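Local coordinates for protein halogenase PltM (Pseudomonas fluorescens, PDB 6BZN) that halogenates phenolic substrates with chloride, bromide or iodide, probably as an FAD-dependent monooxygenase related to the tryptophan halogenases, at residues Leu76-Phe81 with Glu85-Ser90; Leu108-Ala113 with Arg418-Gly423; Arg335-Pro340 with Leu362-Lys367; Trp377-Glu380 with Val385-His388. All coordinates share one frame; numbering follows the deposited sequence.

Contact 1 of 4, residues Leu76-Phe81 with Glu85-Ser90; sequences LLSKRF and EIAYLS
Ser78 and Ala87 meet where helix 68-81 is followed, after a short connection, by the brief helix 84-88, so the two consecutive helices pack against each other; the CA atoms of Ser78 and Ile86 come within 5.1 Å. Both lie in a part of the chain that resembles the tryptophan halogenases, with the side chain of Ile86 about 8 Å from that of FAD-binding Ile33.

Ser78 has the largest buried share of any residue here and can be followed outward. Its CB points at the partner segment and lies 3.9 Å from Ile86 CB. Beside it, on the same side of this carbon, Ala87 N comes to 3.5 Å from Ser78 CB. The hydroxyl is swung anti to the backbone N (chi1 -179°), which carries OG onward to the methyl of the alanine, Ser78 OG standing 3.4 Å from Ala87 CB. Its clear polar partner is the carbonyl of Ile83 in the connection between the helices, a hydrogen bond that fixes the hydroxyl and ties helix 68-81 to the turn.

Next to this serine, Leu77 contributes its CB, which touches Ile86 CG2 at 4.1 Å. That methyl is the branch set anti to the backbone N of Ile86, and it also approaches Ser78 N. Beyond the contact, Leu77 also touches Leu362 of helix 352-374 and Ile86 touches Ile150 of helix 140-153.

Ala87 O is used twice: it accepts from Ser90 N at 3.0 Å and from Ser90 OG at 2.9 Å, the hydroxyl coming in the carbonyl plane at a C=O...O angle of 149°.

Contact 2 of 4, residues Leu108-Ala113 with Arg418-Gly423; sequences LGFSFA and RVWLSG
Phe110 and Trp420 make the closest approach between segment 108-113, on strand 109-114, and segment 418-423, on helix 410-441, with Phe110 CD2 3.5 Å from Trp420 CZ2. The neighbouring indole carbon CH2 is nearly as close to Phe110 CD2, at 3.6 Å, so this phenyl carbon sits obliquely against the CZ2-CH2 bond of the indole. Their planes are only 16° apart, but the centroids are separated by 5.7 Å; the rings are slid past one another and hardly overlap. A second, looser touch comes from Phe112 on the same side of the strand, whose CE1 lies 4.5 Å from Trp420 CZ3.

The backbones are well apart, 10.1 Å between the CA atoms of Phe110 and Leu421, so the aromatic rings alone span the gap. Trp420 reaches across because its CG is anti to the backbone N (chi1 161°), which extends the indole from the helix toward the strand. Around this first shell, Phe350 stacks on Trp420, and His250 stacks on Phe112 while meeting Phe110 edge-to-face. The side chain of Phe110 is also about 4 Å from those of Ala65 and Ser351, two residues that bind FAD, although none is bound in this model, which puts Phe110 beside the cofactor site.

Strand 109-114 lies between strands 126-131 and 248-253 of the mixed sheet, whereas helix 410-441 turns Val419 and Ser422 toward helix 465-483.

Contact 3 of 4, residues Arg335-Pro340 with Leu362-Lys367; sequences RFCLLP and LRLAPK
Leu339 O accepts a hydrogen bond from Thr343 OG1 while the CD2 methyl of the same residue meets Leu364. Two residues earlier, Cys337 presses its sulfur against that leucine, with Cys337 SG 3.6 Å from Leu364 CD2. Backbone bonds from Cys337 to Ile189 and Asp191 place strand 336-338 at the edge of the five-stranded parallel sheet, next to strand 188-191, in what is consistent with the Rossmann-type FAD-binding fold. The opposing residue comes from helix 352-374, which thus packs over one face of the outermost strand.

No hydrogen bond crosses between the two segments; the join is apolar. Leu364 straddles the cysteine with both methyls: its CD1 is 3.9 Å from Cys337 SG, and both CD1 and CD2 approach Cys337 CB at about 4.1 Å. The sulfur is anti to the backbone N (chi1 171°), which sends it outward from the strand to the fork of the leucine. The CA atoms of Cys337 and Leu364 remain 8.5 Å apart, so the side chains alone make the contact.

Leu339, at the N-cap position before helix 340-343, completes the patch. Its side chain crosses that of Leu364 at about a right angle, and it lies about 4 Å from the side chain of Ala34, an FAD-binding residue. Val385 of helix 383-406 also touches the cysteine, beside the Leu364 methyls. The crossing of the two leucines is made methyl to methyl, with Leu339 CD2 3.9 Å from Leu364 CD2.

Contact 4 of 4, residues Trp377-Glu380 with Val385-His388; sequences WQRE and VERH
Arg379 and Glu386 account for the whole contact, joined by an end-on bidentate salt bridge in which each terminal nitrogen takes its own carboxylate oxygen. Arg379 NH1 donates to Glu386 OE2 at 2.8 Å, nearly straight, with an N-H...O angle of 168°. The second arm, Arg379 NH2 to Glu386 OE1 at 2.9 Å, is more bent at 154°.

Both oxygens are met on their syn side, yet the pair is not coplanar: the guanidinium and carboxylate planes are turned 41° from each other. OE2 lies close to the guanidinium plane, whereas OE1 is tilted out of it. The charged groups can reach one another because both chains are extended, each with CG anti to its own backbone N, and they bridge a CA separation of 9.7 Å between Arg379 and Glu386.

Second partners hold each group in place. Arg379 NH1 also donates to Val332 O, and Glu386 OE2 also accepts from Asn331 N, so the preceding loop at 331-332 buttresses both ends of the bridge. The contact thereby fastens the connection between helices 352-374 and 383-406 to the first turn of helix 383-406, with the loop that leads into strand 336-338 bonded to both groups.

Contacts 3 and 4 form one continuous region, their centres 8 Å apart: Leu364 CA lies 3.7 Å from Val385 CG2, and Arg363 NE is 3.5 Å from His388 CG. Contact 1 joins contact 3 where Phe81 CZ comes 3.6 Å from Ala365 CB, although it stays about 11 Å from contact 4 at the nearest atoms. Contact 2 stands apart, its centre 30 Å from that of contact 3 and on the opposite side of the chain's centre. Phe110 of contact 2 and Leu339 of contact 3 come within about 4 Å of FAD-binding side chains, contact 1 is set back at about 8 Å, and contact 4 lies away from the site, which is empty in this chain.

Contact 1 of 4, residues Leu76-Phe81 with Glu85-Ser90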
loop_
_atom_site.group_PDB
_atom_site.type_symbol
_atom_site.label_atom_id
_atom_site.label_comp_id
_atom_site.label_asym_id
_atom_site.label_seq_id
_atom_site.Cartn_x
_atom_site.Cartn_y
_atom_site.Cartn_z
ATOM N N LEU A 76 -5.305 14.513 -4.328
ATOM C CA LEU A 76 -5.902 14.549 -5.664
ATOM C C LEU A 76 -7.397 14.174 -5.627
ATOM O O LEU A 76 -8.230 14.849 -6.245
ATOM C CB LEU A 76 -5.151 13.644 -6.633
ATOM C CG LEU A 76 -3.810 14.201 -7.136
ATOM C CD1 LEU A 76 -2.964 13.103 -7.760
ATOM C CD2 LEU A 76 -4.046 15.336 -8.135
ATOM N N LEU A 77 -7.732 13.112 -4.897
ATOM C CA LEU A 77 -9.126 12.726 -4.715
ATOM C C LEU A 77 -9.952 13.854 -4.104
ATOM O O LEU A 77 -11.050 14.171 -4.590
ATOM C CB LEU A 77 -9.232 11.474 -3.835
ATOM C CG LEU A 77 -8.954 10.172 -4.570
ATOM C CD1 LEU A 77 -8.598 9.060 -3.578
ATOM C CD2 LEU A 77 -10.154 9.780 -5.428
ATOM N N SER A 78 -9.406 14.442 -3.048
ATOM C CA SER A 78 -10.023 15.562 -2.356
ATOM C C SER A 78 -10.290 16.754 -3.288
ATOM O O SER A 78 -11.379 17.315 -3.284
ATOM C CB SER A 78 -9.134 15.995 -1.191
ATOM O OG SER A 78 -9.711 17.070 -0.470
ATOM N N LYS A 79 -9.305 17.100 -4.102
ATOM C CA LYS A 79 -9.418 18.264 -4.983
ATOM C C LYS A 79 -10.262 17.949 -6.213
ATOM O O LYS A 79 -11.089 18.762 -6.622
ATOM C CB LYS A 79 -8.036 18.779 -5.390
ATOM C CG LYS A 79 -8.037 20.250 -5.799
ATOM C CD LYS A 79 -8.149 21.153 -4.570
ATOM C CE LYS A 79 -8.232 22.626 -4.920
ATOM N NZ LYS A 79 -7.960 23.460 -3.709
ATOM N N ARG A 80 -10.055 16.771 -6.795
ATOM C CA ARG A 80 -10.819 16.331 -7.972
ATOM C C ARG A 80 -12.328 16.304 -7.715
ATOM O O ARG A 80 -13.099 16.598 -8.627
ATOM C CB ARG A 80 -10.335 14.953 -8.437
ATOM C CG ARG A 80 -11.124 14.294 -9.554
ATOM C CD ARG A 80 -11.040 15.114 -10.827
ATOM N NE ARG A 80 -11.789 14.493 -11.909
ATOM C CZ ARG A 80 -13.112 14.556 -12.061
ATOM N NH1 ARG A 80 -13.871 15.218 -11.199
ATOM N NH2 ARG A 80 -13.677 13.957 -13.114
ATOM N N PHE A 81 -12.742 15.966 -6.496
ATOM C CA PHE A 81 -14.170 15.860 -6.179
ATOM C C PHE A 81 -14.671 16.883 -5.157
ATOM O O PHE A 81 -15.829 16.808 -4.744
ATOM C CB PHE A 81 -14.513 14.413 -5.768
ATOM C CG PHE A 81 -14.274 13.424 -6.865
ATOM C CD1 PHE A 81 -15.170 13.320 -7.919
ATOM C CD2 PHE A 81 -13.132 12.625 -6.883
ATOM C CE1 PHE A 81 -14.941 12.430 -8.962
ATOM C CE2 PHE A 81 -12.905 11.728 -7.916
ATOM C CZ PHE A 81 -13.808 11.631 -8.962
ATOM N N GLU A 85 -12.363 16.946 3.454
ATOM C CA GLU A 85 -12.022 16.006 4.531
ATOM C C GLU A 85 -11.165 14.848 4.062
ATOM O O GLU A 85 -10.453 14.270 4.864
ATOM C CB GLU A 85 -13.270 15.454 5.271
ATOM C CG GLU A 85 -13.894 16.449 6.245
ATOM C CD GLU A 85 -14.895 15.821 7.218
ATOM O OE1 GLU A 85 -15.542 14.808 6.867
ATOM O OE2 GLU A 85 -15.032 16.368 8.350
ATOM N N ILE A 86 -11.232 14.507 2.781
ATOM C CA ILE A 86 -10.373 13.460 2.245
ATOM C C ILE A 86 -8.891 13.871 2.376
ATOM O O ILE A 86 -8.056 13.043 2.748
ATOM C CB ILE A 86 -10.757 13.083 0.796
ATOM C CG1 ILE A 86 -12.138 12.434 0.772
ATOM C CG2 ILE A 86 -9.748 12.108 0.200
ATOM C CD1 ILE A 86 -12.652 12.126 -0.614
ATOM N N ALA A 87 -8.564 15.139 2.106
ATOM C CA ALA A 87 -7.171 15.611 2.197
ATOM C C ALA A 87 -6.631 15.567 3.630
ATOM O O ALA A 87 -5.446 15.367 3.827
ATOM C CB ALA A 87 -7.011 17.023 1.614
ATOM N N TYR A 88 -7.496 15.726 4.627
ATOM C CA TYR A 88 -7.079 15.551 6.032
ATOM C C TYR A 88 -6.336 14.242 6.279
ATOM O O TYR A 88 -5.345 14.215 7.020
ATOM C CB TYR A 88 -8.268 15.597 6.997
ATOM C CG TYR A 88 -8.998 16.914 7.056
ATOM C CD1 TYR A 88 -8.449 18.076 6.508
ATOM C CD2 TYR A 88 -10.217 17.012 7.721
ATOM C CE1 TYR A 88 -9.116 19.280 6.569
ATOM C CE2 TYR A 88 -10.884 18.225 7.801
ATOM C CZ TYR A 88 -10.320 19.350 7.217
ATOM O OH TYR A 88 -10.929 20.571 7.272
ATOM N N LEU A 89 -6.790 13.181 5.620
ATOM C CA LEU A 89 -6.236 11.859 5.825
ATOM C C LEU A 89 -4.799 11.720 5.308
ATOM O O LEU A 89 -4.143 10.753 5.633
ATOM C CB LEU A 89 -7.155 10.800 5.180
ATOM C CG LEU A 89 -8.577 10.776 5.743
ATOM C CD1 LEU A 89 -9.437 9.788 4.972
ATOM C CD2 LEU A 89 -8.581 10.464 7.233
ATOM N N SER A 90 -4.302 12.677 4.518
ATOM C CA SER A 90 -2.902 12.642 4.070
ATOM C C SER A 90 -1.902 13.260 5.032
ATOM O O SER A 90 -0.715 13.082 4.837
ATOM C CB SER A 90 -2.750 13.319 2.712
ATOM O OG SER A 90 -2.861 14.725 2.805
#

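Contact 2 of 4, residues Leu108-Ala113 with Arg418-Gly423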
loop_
_atom_site.group_PDB
_atom_site.type_symbol
_atom_site.label_atom_id
_atom_site.label_comp_id
_atom_site.label_asym_id
_atom_site.label_seq_id
_atom_site.Cartn_x
_atom_site.Cartn_y
_atom_site.Cartn_z
ATOM N N LEU A 108 8.667 9.809 9.265
ATOM C CA LEU A 108 9.534 10.738 8.561
ATOM C C LEU A 108 10.299 10.040 7.451
ATOM O O LEU A 108 11.150 10.666 6.804
ATOM C CB LEU A 108 10.489 11.381 9.555
ATOM C CG LEU A 108 9.793 12.111 10.702
ATOM C CD1 LEU A 108 10.815 12.612 11.720
ATOM C CD2 LEU A 108 8.937 13.249 10.177
ATOM N N GLY A 109 9.985 8.761 7.223
ATOM C CA GLY A 109 10.581 7.982 6.152
ATOM C C GLY A 109 10.457 6.490 6.396
ATOM O O GLY A 109 9.876 6.058 7.392
ATOM N N PHE A 110 10.980 5.721 5.451
ATOM C CA PHE A 110 11.149 4.271 5.592
ATOM C C PHE A 110 12.581 4.028 6.058
ATOM O O PHE A 110 13.508 4.622 5.517
ATOM C CB PHE A 110 10.940 3.545 4.252
ATOM C CG PHE A 110 9.482 3.345 3.823
ATOM C CD1 PHE A 110 8.392 3.616 4.656
ATOM C CD2 PHE A 110 9.213 2.802 2.570
ATOM C CE1 PHE A 110 7.082 3.377 4.226
ATOM C CE2 PHE A 110 7.901 2.583 2.132
ATOM C CZ PHE A 110 6.837 2.862 2.965
ATOM N N SER A 111 12.766 3.171 7.056
ATOM C CA SER A 111 14.095 2.775 7.488
ATOM C C SER A 111 14.221 1.259 7.405
ATOM O O SER A 111 13.233 0.521 7.569
ATOM C CB SER A 111 14.387 3.261 8.906
ATOM O OG SER A 111 13.479 2.704 9.832
ATOM N N PHE A 112 15.442 0.809 7.134
ATOM C CA PHE A 112 15.734 -0.602 6.933
ATOM C C PHE A 112 16.970 -0.958 7.731
ATOM O O PHE A 112 17.991 -0.307 7.562
ATOM C CB PHE A 112 15.965 -0.900 5.446
ATOM C CG PHE A 112 14.796 -0.533 4.571
ATOM C CD1 PHE A 112 14.648 0.761 4.091
ATOM C CD2 PHE A 112 13.816 -1.466 4.270
ATOM C CE1 PHE A 112 13.560 1.105 3.307
ATOM C CE2 PHE A 112 12.720 -1.125 3.492
ATOM C CZ PHE A 112 12.594 0.155 2.998
ATOM N N ALA A 113 16.873 -1.962 8.606
ATOM C CA ALA A 113 18.009 -2.463 9.372
ATOM C C ALA A 113 18.166 -3.940 9.068
ATOM O O ALA A 113 17.195 -4.703 9.160
ATOM C CB ALA A 113 17.778 -2.255 10.855
ATOM N N ARG A 418 18.063 1.934 -3.740
ATOM C CA ARG A 418 18.112 3.115 -4.605
ATOM C C ARG A 418 17.317 2.955 -5.891
ATOM O O ARG A 418 16.900 3.947 -6.462
ATOM C CB ARG A 418 19.571 3.481 -4.930
ATOM C CG ARG A 418 20.368 3.864 -3.692
ATOM C CD ARG A 418 21.736 3.192 -3.632
ATOM N NE ARG A 418 22.280 3.335 -2.285
ATOM C CZ ARG A 418 22.846 4.437 -1.788
ATOM N NH1 ARG A 418 23.033 5.527 -2.542
ATOM N NH2 ARG A 418 23.233 4.455 -0.522
ATOM N N VAL A 419 17.110 1.717 -6.342
ATOM C CA VAL A 419 16.239 1.437 -7.499
ATOM C C VAL A 419 14.780 1.760 -7.131
ATOM O O VAL A 419 14.104 2.527 -7.829
ATOM C CB VAL A 419 16.411 -0.019 -7.995
ATOM C CG1 VAL A 419 15.432 -0.362 -9.114
ATOM C CG2 VAL A 419 17.841 -0.247 -8.469
ATOM N N TRP A 420 14.320 1.235 -6.006
ATOM C CA TRP A 420 13.004 1.606 -5.465
ATOM C C TRP A 420 12.899 3.120 -5.216
ATOM O O TRP A 420 11.939 3.769 -5.640
ATOM C CB TRP A 420 12.715 0.856 -4.159
ATOM C CG TRP A 420 11.635 1.515 -3.351
ATOM C CD1 TRP A 420 10.293 1.491 -3.602
ATOM C CD2 TRP A 420 11.810 2.323 -2.194
ATOM N NE1 TRP A 420 9.623 2.240 -2.668
ATOM C CE2 TRP A 420 10.532 2.762 -1.791
ATOM C CE3 TRP A 420 12.935 2.725 -1.447
ATOM C CZ2 TRP A 420 10.338 3.581 -0.678
ATOM C CZ3 TRP A 420 12.744 3.528 -0.341
ATOM C CH2 TRP A 420 11.456 3.958 0.032
ATOM N N LEU A 421 13.882 3.679 -4.513
ATOM C CA LEU A 421 13.783 5.073 -4.093
ATOM C C LEU A 421 13.687 6.028 -5.271
ATOM O O LEU A 421 12.840 6.891 -5.273
ATOM C CB LEU A 421 14.956 5.464 -3.203
ATOM C CG LEU A 421 14.881 6.861 -2.583
ATOM C CD1 LEU A 421 13.773 6.946 -1.554
ATOM C CD2 LEU A 421 16.211 7.222 -1.943
ATOM N N SER A 422 14.577 5.880 -6.253
ATOM C CA SER A 422 14.584 6.750 -7.416
ATOM C C SER A 422 13.262 6.693 -8.182
ATOM O O SER A 422 12.761 7.729 -8.621
ATOM C CB SER A 422 15.776 6.453 -8.345
ATOM O OG SER A 422 15.792 5.111 -8.844
ATOM N N GLY A 423 12.693 5.503 -8.311
ATOM C CA GLY A 423 11.403 5.343 -8.960
ATOM C C GLY A 423 10.266 5.983 -8.200
ATOM O O GLY A 423 9.477 6.745 -8.766
#

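Contact 3 of 4, residues Arg335-Pro340 with Leu362-Lys367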
loop_
_atom_site.group_PDB
_atom_site.type_symbol
_atom_site.label_atom_id
_atom_site.label_comp_id
_atom_site.label_asym_id
_atom_site.label_seq_id
_atom_site.Cartn_x
_atom_site.Cartn_y
_atom_site.Cartn_z
ATOM N N ARG A 335 -20.662 -4.445 -16.164
ATOM C CA ARG A 335 -21.427 -4.061 -14.968
ATOM C C ARG A 335 -20.677 -4.154 -13.641
ATOM O O ARG A 335 -21.302 -4.033 -12.584
ATOM C CB ARG A 335 -22.704 -4.912 -14.883
ATOM C CG ARG A 335 -23.645 -4.748 -16.074
ATOM C CD ARG A 335 -24.335 -3.402 -16.009
ATOM N NE ARG A 335 -25.273 -3.162 -17.106
ATOM C CZ ARG A 335 -26.165 -2.164 -17.137
ATOM N NH1 ARG A 335 -26.271 -1.296 -16.130
ATOM N NH2 ARG A 335 -26.973 -2.028 -18.191
ATOM N N PHE A 336 -19.355 -4.321 -13.678
ATOM C CA PHE A 336 -18.592 -4.397 -12.438
ATOM C C PHE A 336 -17.179 -3.884 -12.592
ATOM O O PHE A 336 -16.637 -3.800 -13.690
ATOM C CB PHE A 336 -18.545 -5.824 -11.882
ATOM C CG PHE A 336 -17.686 -6.762 -12.687
ATOM C CD1 PHE A 336 -16.329 -6.889 -12.424
ATOM C CD2 PHE A 336 -18.234 -7.506 -13.719
ATOM C CE1 PHE A 336 -15.534 -7.760 -13.157
ATOM C CE2 PHE A 336 -17.441 -8.376 -14.460
ATOM C CZ PHE A 336 -16.089 -8.496 -14.183
ATOM N N CYS A 337 -16.599 -3.550 -11.445
ATOM C CA CYS A 337 -15.173 -3.299 -11.333
ATOM C C CYS A 337 -14.721 -3.812 -9.975
ATOM O O CYS A 337 -15.399 -3.590 -8.957
ATOM C CB CYS A 337 -14.857 -1.815 -11.472
ATOM S SG CYS A 337 -13.133 -1.395 -11.075
ATOM N N LEU A 338 -13.599 -4.528 -9.981
ATOM C CA LEU A 338 -12.904 -4.896 -8.762
ATOM C C LEU A 338 -11.871 -3.820 -8.490
ATOM O O LEU A 338 -11.047 -3.514 -9.349
ATOM C CB LEU A 338 -12.184 -6.238 -8.909
ATOM C CG LEU A 338 -12.986 -7.531 -8.790
ATOM C CD1 LEU A 338 -14.259 -7.523 -9.592
ATOM C CD2 LEU A 338 -12.108 -8.721 -9.136
ATOM N N LEU A 339 -11.914 -3.250 -7.295
ATOM C CA LEU A 339 -10.841 -2.367 -6.870
ATOM C C LEU A 339 -9.570 -3.186 -6.585
ATOM O O LEU A 339 -9.608 -4.428 -6.567
ATOM C CB LEU A 339 -11.286 -1.526 -5.674
ATOM C CG LEU A 339 -12.273 -0.397 -5.966
ATOM C CD1 LEU A 339 -12.518 0.363 -4.668
ATOM C CD2 LEU A 339 -11.805 0.563 -7.044
ATOM N N PRO A 340 -8.420 -2.505 -6.398
ATOM C CA PRO A 340 -7.161 -3.269 -6.329
ATOM C C PRO A 340 -7.064 -4.375 -5.299
ATOM O O PRO A 340 -6.623 -5.456 -5.663
ATOM C CB PRO A 340 -6.120 -2.186 -6.079
ATOM C CG PRO A 340 -6.667 -1.047 -6.870
ATOM C CD PRO A 340 -8.146 -1.070 -6.579
ATOM N N LEU A 362 -9.359 7.027 -8.226
ATOM C CA LEU A 362 -9.209 8.266 -8.955
ATOM C C LEU A 362 -9.424 8.092 -10.460
ATOM O O LEU A 362 -10.026 8.952 -11.113
ATOM C CB LEU A 362 -7.825 8.817 -8.650
ATOM C CG LEU A 362 -7.417 10.235 -8.976
ATOM C CD1 LEU A 362 -8.416 11.272 -8.494
ATOM C CD2 LEU A 362 -6.044 10.436 -8.341
ATOM N N ARG A 363 -8.966 6.969 -11.003
ATOM C CA ARG A 363 -9.184 6.646 -12.404
ATOM C C ARG A 363 -10.605 6.158 -12.692
ATOM O O ARG A 363 -11.173 6.516 -13.725
ATOM C CB ARG A 363 -8.196 5.577 -12.860
ATOM C CG ARG A 363 -6.764 6.063 -12.939
ATOM C CD ARG A 363 -5.813 4.908 -13.146
ATOM N NE ARG A 363 -4.427 5.327 -13.376
ATOM C CZ ARG A 363 -3.899 5.651 -14.562
ATOM N NH1 ARG A 363 -4.625 5.652 -15.675
ATOM N NH2 ARG A 363 -2.613 5.983 -14.638
ATOM N N LEU A 364 -11.155 5.334 -11.804
ATOM C CA LEU A 364 -12.473 4.717 -12.016
ATOM C C LEU A 364 -13.650 5.695 -11.885
ATOM O O LEU A 364 -14.599 5.640 -12.678
ATOM C CB LEU A 364 -12.663 3.548 -11.030
ATOM C CG LEU A 364 -14.015 2.827 -11.071
ATOM C CD1 LEU A 364 -14.234 2.106 -12.390
ATOM C CD2 LEU A 364 -14.124 1.877 -9.876
ATOM N N ALA A 365 -13.615 6.559 -10.872
ATOM C CA ALA A 365 -14.807 7.330 -10.489
ATOM C C ALA A 365 -15.331 8.230 -11.624
ATOM O O ALA A 365 -16.528 8.226 -11.879
ATOM C CB ALA A 365 -14.580 8.122 -9.204
ATOM N N PRO A 366 -14.437 8.945 -12.344
ATOM C CA PRO A 366 -14.912 9.751 -13.478
ATOM C C PRO A 366 -15.563 8.920 -14.566
ATOM O O PRO A 366 -16.517 9.388 -15.196
ATOM C CB PRO A 366 -13.632 10.412 -14.004
ATOM C CG PRO A 366 -12.742 10.458 -12.820
ATOM C CD PRO A 366 -12.997 9.154 -12.125
ATOM N N LYS A 367 -15.085 7.686 -14.757
ATOM C CA LYS A 367 -15.648 6.798 -15.765
ATOM C C LYS A 367 -17.013 6.271 -15.350
ATOM O O LYS A 367 -17.889 6.102 -16.182
ATOM C CB LYS A 367 -14.682 5.654 -16.066
ATOM C CG LYS A 367 -13.337 6.154 -16.572
ATOM C CD LYS A 367 -12.372 5.018 -16.808
ATOM C CE LYS A 367 -10.973 5.521 -17.152
ATOM N NZ LYS A 367 -10.976 6.238 -18.456
#

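Contact 4 of 4, residues Trp377-Glu380 with Val385-His388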
loop_
_atom_site.group_PDB
_atom_site.type_symbol
_atom_site.label_atom_id
_atom_site.label_comp_id
_atom_site.label_asym_id
_atom_site.label_seq_id
_atom_site.Cartn_x
_atom_site.Cartn_y
_atom_site.Cartn_z
ATOM N N TRP A 377 -22.939 1.110 -20.389
ATOM C CA TRP A 377 -22.224 0.235 -19.467
ATOM C C TRP A 377 -21.566 -0.901 -20.234
ATOM O O TRP A 377 -22.137 -1.983 -20.411
ATOM C CB TRP A 377 -23.193 -0.281 -18.414
ATOM C CG TRP A 377 -23.779 0.821 -17.587
ATOM C CD1 TRP A 377 -24.990 1.430 -17.761
ATOM C CD2 TRP A 377 -23.169 1.461 -16.466
ATOM N NE1 TRP A 377 -25.180 2.395 -16.802
ATOM C CE2 TRP A 377 -24.076 2.438 -15.994
ATOM C CE3 TRP A 377 -21.951 1.297 -15.802
ATOM C CZ2 TRP A 377 -23.796 3.248 -14.890
ATOM C CZ3 TRP A 377 -21.672 2.113 -14.700
ATOM C CH2 TRP A 377 -22.588 3.068 -14.257
ATOM N N GLN A 378 -20.354 -0.629 -20.703
ATOM C CA GLN A 378 -19.576 -1.579 -21.489
ATOM C C GLN A 378 -18.156 -1.687 -20.935
ATOM O O GLN A 378 -17.549 -0.670 -20.559
ATOM C CB GLN A 378 -19.520 -1.132 -22.948
ATOM C CG GLN A 378 -20.885 -1.073 -23.638
ATOM C CD GLN A 378 -21.442 -2.459 -23.928
ATOM O OE1 GLN A 378 -20.806 -3.246 -24.622
ATOM N NE2 GLN A 378 -22.623 -2.766 -23.402
ATOM N N ARG A 379 -17.632 -2.909 -20.924
ATOM C CA ARG A 379 -16.285 -3.202 -20.427
ATOM C C ARG A 379 -15.234 -2.229 -20.961
ATOM O O ARG A 379 -14.387 -1.747 -20.200
ATOM C CB ARG A 379 -15.896 -4.640 -20.788
ATOM C CG ARG A 379 -14.427 -4.999 -20.570
ATOM C CD ARG A 379 -14.151 -6.481 -20.762
ATOM N NE ARG A 379 -12.741 -6.698 -21.092
ATOM C CZ ARG A 379 -11.742 -6.727 -20.205
ATOM N NH1 ARG A 379 -11.964 -6.573 -18.896
ATOM N NH2 ARG A 379 -10.508 -6.917 -20.626
ATOM N N GLU A 380 -15.276 -1.950 -22.265
ATOM C CA GLU A 380 -14.250 -1.118 -22.893
ATOM C C GLU A 380 -14.140 0.289 -22.285
ATOM O O GLU A 380 -13.060 0.868 -22.279
ATOM C CB GLU A 380 -14.453 -1.048 -24.424
ATOM C CG GLU A 380 -13.240 -0.553 -25.224
ATOM C CD GLU A 380 -12.010 -1.476 -25.199
ATOM O OE1 GLU A 380 -12.076 -2.629 -24.698
ATOM O OE2 GLU A 380 -10.947 -1.034 -25.696
ATOM N N VAL A 385 -8.802 1.376 -16.397
ATOM C CA VAL A 385 -8.800 1.027 -14.977
ATOM C C VAL A 385 -8.118 -0.345 -14.802
ATOM O O VAL A 385 -7.246 -0.523 -13.933
ATOM C CB VAL A 385 -10.223 1.053 -14.376
ATOM C CG1 VAL A 385 -10.226 0.599 -12.929
ATOM C CG2 VAL A 385 -10.794 2.463 -14.460
ATOM N N GLU A 386 -8.495 -1.304 -15.638
ATOM C CA GLU A 386 -7.859 -2.618 -15.616
ATOM C C GLU A 386 -6.372 -2.566 -15.956
ATOM O O GLU A 386 -5.562 -3.220 -15.312
ATOM C CB GLU A 386 -8.559 -3.547 -16.603
ATOM C CG GLU A 386 -8.020 -4.960 -16.603
ATOM C CD GLU A 386 -8.879 -5.879 -17.430
ATOM O OE1 GLU A 386 -8.525 -6.134 -18.596
ATOM O OE2 GLU A 386 -9.939 -6.311 -16.933
ATOM N N ARG A 387 -6.034 -1.824 -17.005
ATOM C CA ARG A 387 -4.648 -1.692 -17.419
ATOM C C ARG A 387 -3.783 -1.143 -16.284
ATOM O O ARG A 387 -2.746 -1.713 -15.979
ATOM C CB ARG A 387 -4.536 -0.822 -18.670
ATOM C CG ARG A 387 -3.106 -0.544 -19.105
ATOM C CD ARG A 387 -3.087 0.124 -20.469
ATOM N NE ARG A 387 -1.758 0.637 -20.818
ATOM C CZ ARG A 387 -1.464 1.892 -21.176
ATOM N NH1 ARG A 387 -2.390 2.843 -21.256
ATOM N NH2 ARG A 387 -0.199 2.203 -21.475
ATOM N N HIS A 388 -4.212 -0.049 -15.659
ATOM C CA HIS A 388 -3.514 0.453 -14.477
ATOM C C HIS A 388 -3.379 -0.625 -13.378
ATOM O O HIS A 388 -2.277 -0.893 -12.907
ATOM C CB HIS A 388 -4.186 1.695 -13.894
ATOM C CG HIS A 388 -3.719 1.993 -12.510
ATOM N ND1 HIS A 388 -4.490 1.743 -11.395
ATOM C CD2 HIS A 388 -2.509 2.385 -12.053
ATOM C CE1 HIS A 388 -3.794 2.035 -10.313
ATOM N NE2 HIS A 388 -2.586 2.416 -10.687
#